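Local coordinates for Mll7089 protein (Mesorhizobium loti, PDB 2OZ8) that is of unproven function but, as a probable enolase-superfamily protein related to mandelate racemase and muconate lactonizing enzymes, probably binds magnesium and may act as a hydro-lyase, at residues A[178-183]-A[216-221]. Residues are numbered along the deposited sequence; the frame is centred on the assembly and turned at random.
Sequences RRLELL and AGHDLL
The imidazole ring of H218 turns one face onto CB of L180 on helix 173-184, which sits over the ring centre. This is a CH-pi contact: L180 CB sits 3.9 Å from the centroid of the H218 ring, only 10° off the ring normal. CE1 leads the ring toward the helix backbone, coming to 3.8 Å from L180 C and equally near the amide N of E181, which it meets obliquely. Farther along the leucine, L180 CD1 approaches H218 CD2 at 4.2 Å. The H218 CB already points at helix 173-184, and with CG anti to the carbonyl carbon (chi1 -50°) the ring is brought over L180 CB. No hydrogen bond joins the two segments, so the contact rests on van der Waals and CH-pi packing. The E181 side chain runs alongside, its CG 4.3 Å from H218 NE2. E181 OE2 stays 5.2 Å from H218 NE2, a separation at which the carboxylate could still favour a protonated imidazole. Deeper in, the methyls L180 CD2 and L220 CD2 meet more loosely at 4.4 Å. Just before H218, G217 closes helix 203-215 with a Schellman motif, its positive phi turning the chain toward strand 222-224. The contact thus sets helix 173-184 against the loop that leads from the next outer helix, 203-215, into strand 222-224 of the TIM barrel: I213 of helix 203-215 touches L180, H218 and L220, while I195 of strand 192-196 lies against both leucines and I166 of strand 163-167 against L180.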
loop_
_atom_site.group_PDB
_atom_site.type_symbol
_atom_site.label_atom_id
_atom_site.label_comp_id
_atom_site.label_asym_id
_atom_site.label_seq_id
_atom_site.Cartn_x
_atom_site.Cartn_y
_atom_site.Cartn_z
ATOM N N ARG A 178 25.777 9.442 -31.601
ATOM C CA ARG A 178 26.175 9.542 -32.971
ATOM C C ARG A 178 25.135 8.986 -33.918
ATOM O O ARG A 178 24.856 9.614 -34.950
ATOM C CB ARG A 178 27.476 8.797 -33.170
ATOM C CG ARG A 178 28.439 9.437 -34.176
ATOM C CD ARG A 178 29.878 9.298 -33.586
ATOM N NE ARG A 178 30.235 7.883 -33.409
ATOM C CZ ARG A 178 30.150 6.964 -34.382
ATOM N NH1 ARG A 178 29.683 7.320 -35.610
ATOM N NH2 ARG A 178 30.519 5.689 -34.125
ATOM N N ARG A 179 24.577 7.809 -33.597
ATOM C CA ARG A 179 23.493 7.239 -34.426
ATOM C C ARG A 179 22.290 8.184 -34.567
ATOM O O ARG A 179 21.730 8.277 -35.640
ATOM C CB ARG A 179 23.022 5.861 -33.924
ATOM C CG ARG A 179 24.051 4.760 -34.075
ATOM C CD ARG A 179 24.477 4.535 -35.559
ATOM N NE ARG A 179 23.889 3.324 -36.137
ATOM C CZ ARG A 179 24.526 2.420 -36.877
ATOM N NH1 ARG A 179 25.802 2.565 -37.201
ATOM N NH2 ARG A 179 23.844 1.372 -37.326
ATOM N N LEU A 180 21.907 8.870 -33.488
ATOM C CA LEU A 180 20.814 9.852 -33.513
ATOM C C LEU A 180 21.166 11.076 -34.385
ATOM O O LEU A 180 20.314 11.566 -35.170
ATOM C CB LEU A 180 20.463 10.335 -32.100
ATOM C CG LEU A 180 19.712 9.442 -31.125
ATOM C CD1 LEU A 180 19.973 9.852 -29.677
ATOM C CD2 LEU A 180 18.225 9.442 -31.453
ATOM N N GLU A 181 22.387 11.589 -34.214
ATOM C CA GLU A 181 22.901 12.625 -35.131
ATOM C C GLU A 181 22.907 12.146 -36.610
ATOM O O GLU A 181 22.479 12.879 -37.473
ATOM C CB GLU A 181 24.323 13.085 -34.726
ATOM C CG GLU A 181 24.461 14.021 -33.548
ATOM C CD GLU A 181 25.926 14.074 -33.005
ATOM O OE1 GLU A 181 26.900 13.799 -33.781
ATOM O OE2 GLU A 181 26.114 14.390 -31.787
ATOM N N LEU A 182 23.423 10.940 -36.895
ATOM C CA LEU A 182 23.376 10.376 -38.260
ATOM C C LEU A 182 21.950 10.320 -38.783
ATOM O O LEU A 182 21.677 10.693 -39.943
ATOM C CB LEU A 182 23.948 8.963 -38.313
ATOM C CG LEU A 182 25.399 8.618 -38.627
ATOM C CD1 LEU A 182 25.482 7.162 -39.156
ATOM C CD2 LEU A 182 25.993 9.618 -39.665
ATOM N N LEU A 183 21.034 9.843 -37.939
ATOM C CA LEU A 183 19.641 9.771 -38.345
ATOM C C LEU A 183 19.074 11.151 -38.747
ATOM O O LEU A 183 18.359 11.250 -39.747
ATOM C CB LEU A 183 18.794 9.085 -37.272
ATOM C CG LEU A 183 17.316 8.924 -37.573
ATOM C CD1 LEU A 183 16.976 7.909 -38.682
ATOM C CD2 LEU A 183 16.529 8.624 -36.291
ATOM N N ALA A 216 20.460 17.332 -26.085
ATOM C CA ALA A 216 21.202 17.352 -27.361
ATOM C C ALA A 216 20.305 17.724 -28.536
ATOM O O ALA A 216 20.765 17.772 -29.681
ATOM C CB ALA A 216 21.859 16.005 -27.625
ATOM N N GLY A 217 19.018 17.943 -28.278
ATOM C CA GLY A 217 18.114 18.387 -29.318
ATOM C C GLY A 217 17.322 17.298 -30.002
ATOM O O GLY A 217 16.688 17.550 -31.005
ATOM N N HIS A 218 17.324 16.084 -29.467
ATOM C CA HIS A 218 16.557 15.039 -30.084
ATOM C C HIS A 218 15.240 14.790 -29.344
ATOM O O HIS A 218 15.217 14.364 -28.196
ATOM C CB HIS A 218 17.393 13.756 -30.187
ATOM C CG HIS A 218 18.761 13.947 -30.779
ATOM N ND1 HIS A 218 18.985 14.028 -32.140
ATOM C CD2 HIS A 218 19.982 13.999 -30.195
ATOM C CE1 HIS A 218 20.282 14.145 -32.366
ATOM N NE2 HIS A 218 20.908 14.129 -31.203
ATOM N N ASP A 219 14.140 15.047 -30.034
ATOM C CA ASP A 219 12.819 14.855 -29.502
ATOM C C ASP A 219 12.306 13.450 -29.857
ATOM O O ASP A 219 12.213 13.109 -31.019
ATOM C CB ASP A 219 11.879 15.941 -30.034
ATOM C CG ASP A 219 12.024 17.283 -29.272
ATOM O OD1 ASP A 219 13.111 17.594 -28.699
ATOM O OD2 ASP A 219 11.019 18.043 -29.222
ATOM N N LEU A 220 11.968 12.649 -28.840
ATOM C CA LEU A 220 11.552 11.282 -29.031
ATOM C C LEU A 220 10.105 11.109 -28.827
ATOM O O LEU A 220 9.565 11.573 -27.829
ATOM C CB LEU A 220 12.257 10.349 -28.059
ATOM C CG LEU A 220 13.782 10.351 -28.062
ATOM C CD1 LEU A 220 14.278 9.487 -26.930
ATOM C CD2 LEU A 220 14.363 9.862 -29.383
ATOM N N LEU A 221 9.472 10.395 -29.757
ATOM C CA LEU A 221 8.121 9.866 -29.574
ATOM C C LEU A 221 8.024 8.809 -28.467
ATOM O O LEU A 221 7.113 8.851 -27.616
ATOM C CB LEU A 221 7.624 9.298 -30.888
ATOM C CG LEU A 221 6.157 8.933 -30.937
ATOM C CD1 LEU A 221 5.256 10.172 -30.425
ATOM C CD2 LEU A 221 5.789 8.428 -32.325
#